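Local atomic coordinates of antibiotic biosynthesis monooxygenase (Thermus thermophilus, PDB entry 1IUJ), a protein that is of unconfirmed function but may act as a monooxygenase, pairs into a two-chain assembly and binds zinc ions. Residues Pro33-Asn38 / Thr54-Glu59; Val3-Ile8 / Glu93-Val98. All coordinates share one frame; numbering follows the deposited sequence.

Contact 1 (Pro33-Asn38 with Thr54-Glu59) and contact 2 (Val3-Ile8 with Glu93-Val98) are two ladders of one antiparallel sheet, whose strands run in the order 35-43, 50-56, 2-8, 91-100. Strands 50-56 and 2-8 are neighbours, so the contacts touch: Thr54 N lies 2.9 Å from Thr4 O, a probable hydrogen bond, and Leu55 CG packs 4.1 Å from Val3 CG2. Their centres are about 11 Å apart. Along the chain contact 1 is nested within the loop that contact 2 closes. A bound zinc ion lies about 9 Å from the Thr4 side chain, and the Thr54 side chain is about 10 Å from a bound zinc. Both contacts reach the second subunit.

Contact 1: Pro33-Asn38 / Thr54-Glu59; sequences PGFIRN and TLWESE
Phe35 and Trp56 face each other across an antiparallel pair. Phe35 CB rests 3.7 Å from Trp56 CZ3. With CG anti to the backbone N (chi1 168°), the ring swings along the sheet toward Thr54: Phe35 CD1 sits over one face of the Trp56 ring and also comes within 4.1 Å of Thr54 CG2, and CE1 closes to 3.9 Å on that same methyl. At the far edge of the phenyl ring Asn38 CB lies in its plane, and Arg37 N stands above one face, offset toward the rim. The phenyl edge points at the indole face, a T-shaped stack with planes at 78°. Asn38 ND2 gives a weak, bent bond to Thr54 OG1.

The backbone explains the uneven register. Leu55 O takes both Ile36 N (3.0 Å) and Arg37 N (3.3 Å), the two donors arriving from the same face of its carbonyl plane. Leu55 N answers with a nearly straight 2.8 Å bond to Arg37 O. Beyond the irregularity, Glu57 N binds Gly34 O, just before Ser58 caps the next helix through Ala61 N. Helix 15-29 covers the aromatic face, with Val29 touching both aromatic side chains, while Arg37 leads away to a salt bridge with Asp100 of the second subunit. Two consecutive residues, Ile36 and Arg37, opposite Leu55 make a classic beta bulge, at the open end of the hairpin formed by strands 35-43 and 50-56.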
loop_
_atom_site.group_PDB
_atom_site.type_symbol
_atom_site.label_atom_id
_atom_site.label_comp_id
_atom_site.label_asym_id
_atom_site.label_seq_id
_atom_site.Cartn_x
_atom_site.Cartn_y
_atom_site.Cartn_z
ATOM N N PRO B 33 3.011 17.279 11.839
ATOM C CA PRO B 33 2.602 16.569 13.047
ATOM C C PRO B 33 1.961 15.227 12.709
ATOM O O PRO B 33 1.052 15.184 11.876
ATOM C CB PRO B 33 1.550 17.499 13.644
ATOM C CG PRO B 33 2.034 18.863 13.245
ATOM C CD PRO B 33 2.654 18.713 11.883
ATOM N N GLY B 34 2.431 14.156 13.333
ATOM C CA GLY B 34 1.785 12.861 13.155
ATOM C C GLY B 34 2.182 12.154 11.875
ATOM O O GLY B 34 1.772 11.007 11.635
ATOM N N PHE B 35 2.980 12.812 11.035
ATOM C CA PHE B 35 3.519 12.127 9.842
ATOM C C PHE B 35 4.514 11.059 10.289
ATOM O O PHE B 35 5.413 11.324 11.112
ATOM C CB PHE B 35 4.202 13.121 8.884
ATOM C CG PHE B 35 5.005 12.469 7.793
ATOM C CD1 PHE B 35 4.369 11.957 6.672
ATOM C CD2 PHE B 35 6.391 12.353 7.876
ATOM C CE1 PHE B 35 5.091 11.321 5.630
ATOM C CE2 PHE B 35 7.128 11.734 6.839
ATOM C CZ PHE B 35 6.483 11.209 5.719
ATOM N N ILE B 36 4.370 9.871 9.723
ATOM C CA ILE B 36 5.261 8.760 10.002
ATOM C C ILE B 36 6.186 8.445 8.808
ATOM O O ILE B 36 7.434 8.410 8.972
ATOM C CB ILE B 36 4.500 7.491 10.481
ATOM C CG1 ILE B 36 3.787 7.766 11.819
ATOM C CG2 ILE B 36 5.510 6.378 10.686
ATOM C CD1 ILE B 36 2.827 6.688 12.234
ATOM N N ARG B 37 5.621 8.179 7.623
ATOM C CA ARG B 37 6.424 7.689 6.481
ATOM C C ARG B 37 5.698 7.905 5.169
ATOM O O ARG B 37 4.476 7.843 5.146
ATOM C CB ARG B 37 6.752 6.208 6.644
ATOM C CG ARG B 37 7.750 5.625 5.670
ATOM C CD ARG B 37 8.099 4.237 6.049
ATOM N NE ARG B 37 9.179 3.700 5.227
ATOM C CZ ARG B 37 9.635 2.473 5.366
ATOM N NH1 ARG B 37 9.094 1.663 6.277
ATOM N NH2 ARG B 37 10.605 2.039 4.572
ATOM N N ASN B 38 6.440 8.202 4.096
ATOM C CA ASN B 38 5.853 8.315 2.754
ATOM C C ASN B 38 6.633 7.433 1.794
ATOM O O ASN B 38 7.858 7.447 1.795
ATOM C CB ASN B 38 5.885 9.774 2.255
ATOM C CG ASN B 38 5.240 9.955 0.879
ATOM O OD1 ASN B 38 5.936 10.143 -0.140
ATOM N ND2 ASN B 38 3.919 9.928 0.839
ATOM N N THR B 54 1.090 6.779 2.303
ATOM C CA THR B 54 1.512 7.643 3.396
ATOM C C THR B 54 0.985 7.112 4.698
ATOM O O THR B 54 -0.185 6.702 4.778
ATOM C CB THR B 54 1.019 9.058 3.161
ATOM O OG1 THR B 54 1.480 9.526 1.882
ATOM C CG2 THR B 54 1.663 10.036 4.209
ATOM N N LEU B 55 1.880 7.017 5.680
ATOM C CA LEU B 55 1.572 6.478 7.004
ATOM C C LEU B 55 1.465 7.623 7.987
ATOM O O LEU B 55 2.362 8.467 8.046
ATOM C CB LEU B 55 2.700 5.543 7.465
ATOM C CG LEU B 55 2.720 4.107 6.944
ATOM C CD1 LEU B 55 2.798 4.054 5.413
ATOM C CD2 LEU B 55 3.938 3.416 7.604
ATOM N N TRP B 56 0.374 7.635 8.745
ATOM C CA TRP B 56 0.064 8.713 9.709
ATOM C C TRP B 56 -0.234 8.138 11.088
ATOM O O TRP B 56 -0.743 7.025 11.212
ATOM C CB TRP B 56 -1.211 9.431 9.215
ATOM C CG TRP B 56 -1.008 10.246 7.937
ATOM C CD1 TRP B 56 -1.384 9.918 6.662
ATOM C CD2 TRP B 56 -0.451 11.557 7.866
ATOM N NE1 TRP B 56 -1.035 10.926 5.791
ATOM C CE2 TRP B 56 -0.477 11.955 6.510
ATOM C CE3 TRP B 56 0.078 12.441 8.818
ATOM C CZ2 TRP B 56 0.028 13.192 6.083
ATOM C CZ3 TRP B 56 0.580 13.672 8.388
ATOM C CH2 TRP B 56 0.536 14.033 7.045
ATOM N N GLU B 57 0.039 8.913 12.149
ATOM C CA GLU B 57 -0.310 8.469 13.501
ATOM C C GLU B 57 -1.815 8.250 13.685
ATOM O O GLU B 57 -2.237 7.390 14.469
ATOM C CB GLU B 57 0.174 9.529 14.510
ATOM C CG GLU B 57 0.084 9.158 15.962
ATOM C CD GLU B 57 1.412 8.633 16.447
ATOM O OE1 GLU B 57 1.667 7.431 16.219
ATOM O OE2 GLU B 57 2.212 9.430 17.019
ATOM N N SER B 58 -2.619 9.031 12.951
ATOM C CA SER B 58 -4.071 8.974 13.038
ATOM C C SER B 58 -4.722 9.581 11.832
ATOM O O SER B 58 -4.102 10.352 11.116
ATOM C CB SER B 58 -4.575 9.719 14.278
ATOM O OG SER B 58 -4.382 11.135 14.153
ATOM N N GLU B 59 -6.005 9.275 11.641
ATOM C CA GLU B 59 -6.787 9.943 10.621
ATOM C C GLU B 59 -6.824 11.478 10.828
ATOM O O GLU B 59 -6.757 12.236 9.861
ATOM C CB GLU B 59 -8.181 9.320 10.558
ATOM C CG GLU B 59 -9.076 9.944 9.495
ATOM C CD GLU B 59 -10.433 9.271 9.394
ATOM O OE1 GLU B 59 -10.724 8.275 10.100
ATOM O OE2 GLU B 59 -11.222 9.789 8.617
#

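Contact 2: Val3-Ile8 / Glu93-Val98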
loop_
_atom_site.group_PDB
_atom_site.type_symbol
_atom_site.label_atom_id
_atom_site.label_comp_id
_atom_site.label_asym_id
_atom_site.label_seq_id
_atom_site.Cartn_x
_atom_site.Cartn_y
_atom_site.Cartn_z
ATOM N N VAL B 3 -3.384 4.863 7.108
ATOM C CA VAL B 3 -2.637 4.857 5.855
ATOM C C VAL B 3 -3.516 5.340 4.718
ATOM O O VAL B 3 -4.685 4.902 4.591
ATOM C CB VAL B 3 -2.133 3.415 5.524
ATOM C CG1 VAL B 3 -1.480 3.344 4.168
ATOM C CG2 VAL B 3 -1.203 2.914 6.604
ATOM N N THR B 4 -2.949 6.193 3.877
ATOM C CA THR B 4 -3.588 6.549 2.599
ATOM C C THR B 4 -2.808 5.970 1.436
ATOM O O THR B 4 -1.580 5.859 1.496
ATOM C CB THR B 4 -3.726 8.062 2.385
ATOM O OG1 THR B 4 -2.430 8.686 2.433
ATOM C CG2 THR B 4 -4.510 8.709 3.493
ATOM N N MET B 5 -3.537 5.550 0.417
ATOM C CA MET B 5 -2.928 5.145 -0.848
ATOM C C MET B 5 -3.583 5.944 -1.955
ATOM O O MET B 5 -4.776 5.814 -2.205
ATOM C CB MET B 5 -3.098 3.644 -1.084
ATOM C CG MET B 5 -2.390 2.823 -0.061
ATOM S SD MET B 5 -2.381 1.102 -0.566
ATOM C CE MET B 5 -1.714 0.465 0.881
ATOM N N ASN B 6 -2.798 6.800 -2.608
ATOM C CA ASN B 6 -3.321 7.629 -3.680
ATOM C C ASN B 6 -2.871 6.983 -4.958
ATOM O O ASN B 6 -1.656 6.948 -5.237
ATOM C CB ASN B 6 -2.751 9.024 -3.548
ATOM C CG ASN B 6 -3.574 10.088 -4.290
ATOM O OD1 ASN B 6 -3.187 11.274 -4.296
ATOM N ND2 ASN B 6 -4.680 9.702 -4.893
ATOM N N ARG B 7 -3.831 6.426 -5.689
ATOM C CA ARG B 7 -3.548 5.720 -6.949
ATOM C C ARG B 7 -3.628 6.710 -8.097
ATOM O O ARG B 7 -4.683 7.288 -8.363
ATOM C CB ARG B 7 -4.554 4.570 -7.147
ATOM C CG ARG B 7 -4.646 3.591 -5.937
ATOM C CD ARG B 7 -5.805 2.632 -6.073
ATOM N NE ARG B 7 -5.737 1.804 -7.275
ATOM C CZ ARG B 7 -4.957 0.728 -7.390
ATOM N NH1 ARG B 7 -4.178 0.342 -6.383
ATOM N NH2 ARG B 7 -4.958 0.033 -8.521
ATOM N N ILE B 8 -2.492 6.918 -8.765
ATOM C CA ILE B 8 -2.355 7.983 -9.754
ATOM C C ILE B 8 -1.962 7.335 -11.070
ATOM O O ILE B 8 -0.847 6.810 -11.183
ATOM C CB ILE B 8 -1.325 9.016 -9.265
ATOM C CG1 ILE B 8 -1.817 9.650 -7.940
ATOM C CG2 ILE B 8 -1.064 10.067 -10.362
ATOM C CD1 ILE B 8 -0.742 10.342 -7.162
ATOM N N GLU B 93 -7.555 5.817 -1.503
ATOM C CA GLU B 93 -8.007 4.781 -0.577
ATOM C C GLU B 93 -7.415 5.084 0.809
ATOM O O GLU B 93 -6.321 5.662 0.903
ATOM C CB GLU B 93 -7.477 3.437 -1.034
ATOM C CG GLU B 93 -8.033 2.957 -2.361
ATOM C CD GLU B 93 -7.793 1.473 -2.550
ATOM O OE1 GLU B 93 -8.800 0.753 -2.625
ATOM O OE2 GLU B 93 -6.623 1.085 -2.622
ATOM N N ALA B 94 -8.105 4.700 1.881
ATOM C CA ALA B 94 -7.623 4.943 3.230
ATOM C C ALA B 94 -7.884 3.731 4.088
ATOM O O ALA B 94 -8.859 2.999 3.831
ATOM C CB ALA B 94 -8.342 6.137 3.832
ATOM N N PHE B 95 -7.018 3.534 5.085
ATOM C CA PHE B 95 -7.014 2.288 5.890
ATOM C C PHE B 95 -6.577 2.544 7.317
ATOM O O PHE B 95 -5.840 3.508 7.618
ATOM C CB PHE B 95 -6.025 1.229 5.333
ATOM C CG PHE B 95 -6.175 0.934 3.856
ATOM C CD1 PHE B 95 -5.579 1.762 2.898
ATOM C CD2 PHE B 95 -6.883 -0.180 3.417
ATOM C CE1 PHE B 95 -5.711 1.497 1.545
ATOM C CE2 PHE B 95 -7.009 -0.464 2.050
ATOM C CZ PHE B 95 -6.434 0.385 1.113
ATOM N N GLU B 96 -6.966 1.615 8.193
ATOM C CA GLU B 96 -6.414 1.503 9.534
ATOM C C GLU B 96 -5.550 0.281 9.545
ATOM O O GLU B 96 -5.960 -0.778 9.025
ATOM C CB GLU B 96 -7.544 1.376 10.550
ATOM C CG GLU B 96 -8.250 2.704 10.798
ATOM C CD GLU B 96 -7.416 3.724 11.547
ATOM O OE1 GLU B 96 -6.500 3.347 12.322
ATOM O OE2 GLU B 96 -7.705 4.934 11.350
ATOM N N VAL B 97 -4.374 0.395 10.142
ATOM C CA VAL B 97 -3.471 -0.760 10.230
ATOM C C VAL B 97 -3.993 -1.726 11.291
ATOM O O VAL B 97 -4.229 -1.308 12.445
ATOM C CB VAL B 97 -2.027 -0.317 10.557
ATOM C CG1 VAL B 97 -1.120 -1.539 10.797
ATOM C CG2 VAL B 97 -1.474 0.520 9.464
ATOM N N VAL B 98 -4.189 -2.996 10.928
ATOM C CA VAL B 98 -4.716 -3.996 11.879
ATOM C C VAL B 98 -3.635 -4.968 12.354
ATOM O O VAL B 98 -3.763 -5.576 13.423
ATOM C CB VAL B 98 -6.008 -4.716 11.387
ATOM C CG1 VAL B 98 -7.150 -3.740 11.339
ATOM C CG2 VAL B 98 -5.829 -5.320 10.046
HETATM O O HOH W 1 -4.025 1.224 -3.497
#
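A Met-aromatic contact between Met5 and Phe95 lies on one face of the antiparallel ladder that joins strands 2-8 and 91-100. The Met5 chain runs extended beyond CG and crosses the phenyl side chain at about a right angle. Met5 CG, 3.9 Å from Phe95 CE1, makes the nearest touch, and SD stands 5.0 Å from the Phe95 ring centroid, oblique to the ring at 54° off its normal. Val3 carries the same apolar face onward, its CG2 meeting Val97 CG2 at 3.7 Å.

Beneath them the backbones are tied twice at each hydrogen-bonded pair. Met5 N reaches Glu93 O at 2.8 Å and Glu93 N returns to Met5 O, while Val3 and Phe95 exchange a second couple. In that one, Phe95 N lies close to Val3 O at 2.7 Å, yet the bond is bent, with an N-H...O angle of 138°.

Arg7 and Glu93 are linked through a water, which accepts from Arg7 NH1 in the guanidinium plane at 3.0 Å and donates to Glu93 OE2 at 2.7 Å. The bend at chi3 (59°) turns the guanidinium out of the line of the chain; Arg7 CD also approaches Glu93 OE2. The salt bridges themselves run between subunits, Arg7 to Glu93 of the second subunit and Glu93 to Arg7 of the second subunit.

Leu41 of the second subunit packs on Met5, Phe95 and Val97, and residues Phe95 to Val97 pair with a strand of that subunit, continuing the sheet, consistent with the family's dimeric alpha-beta barrel. On its other side, strand 2-8 is flanked by strand 50-56.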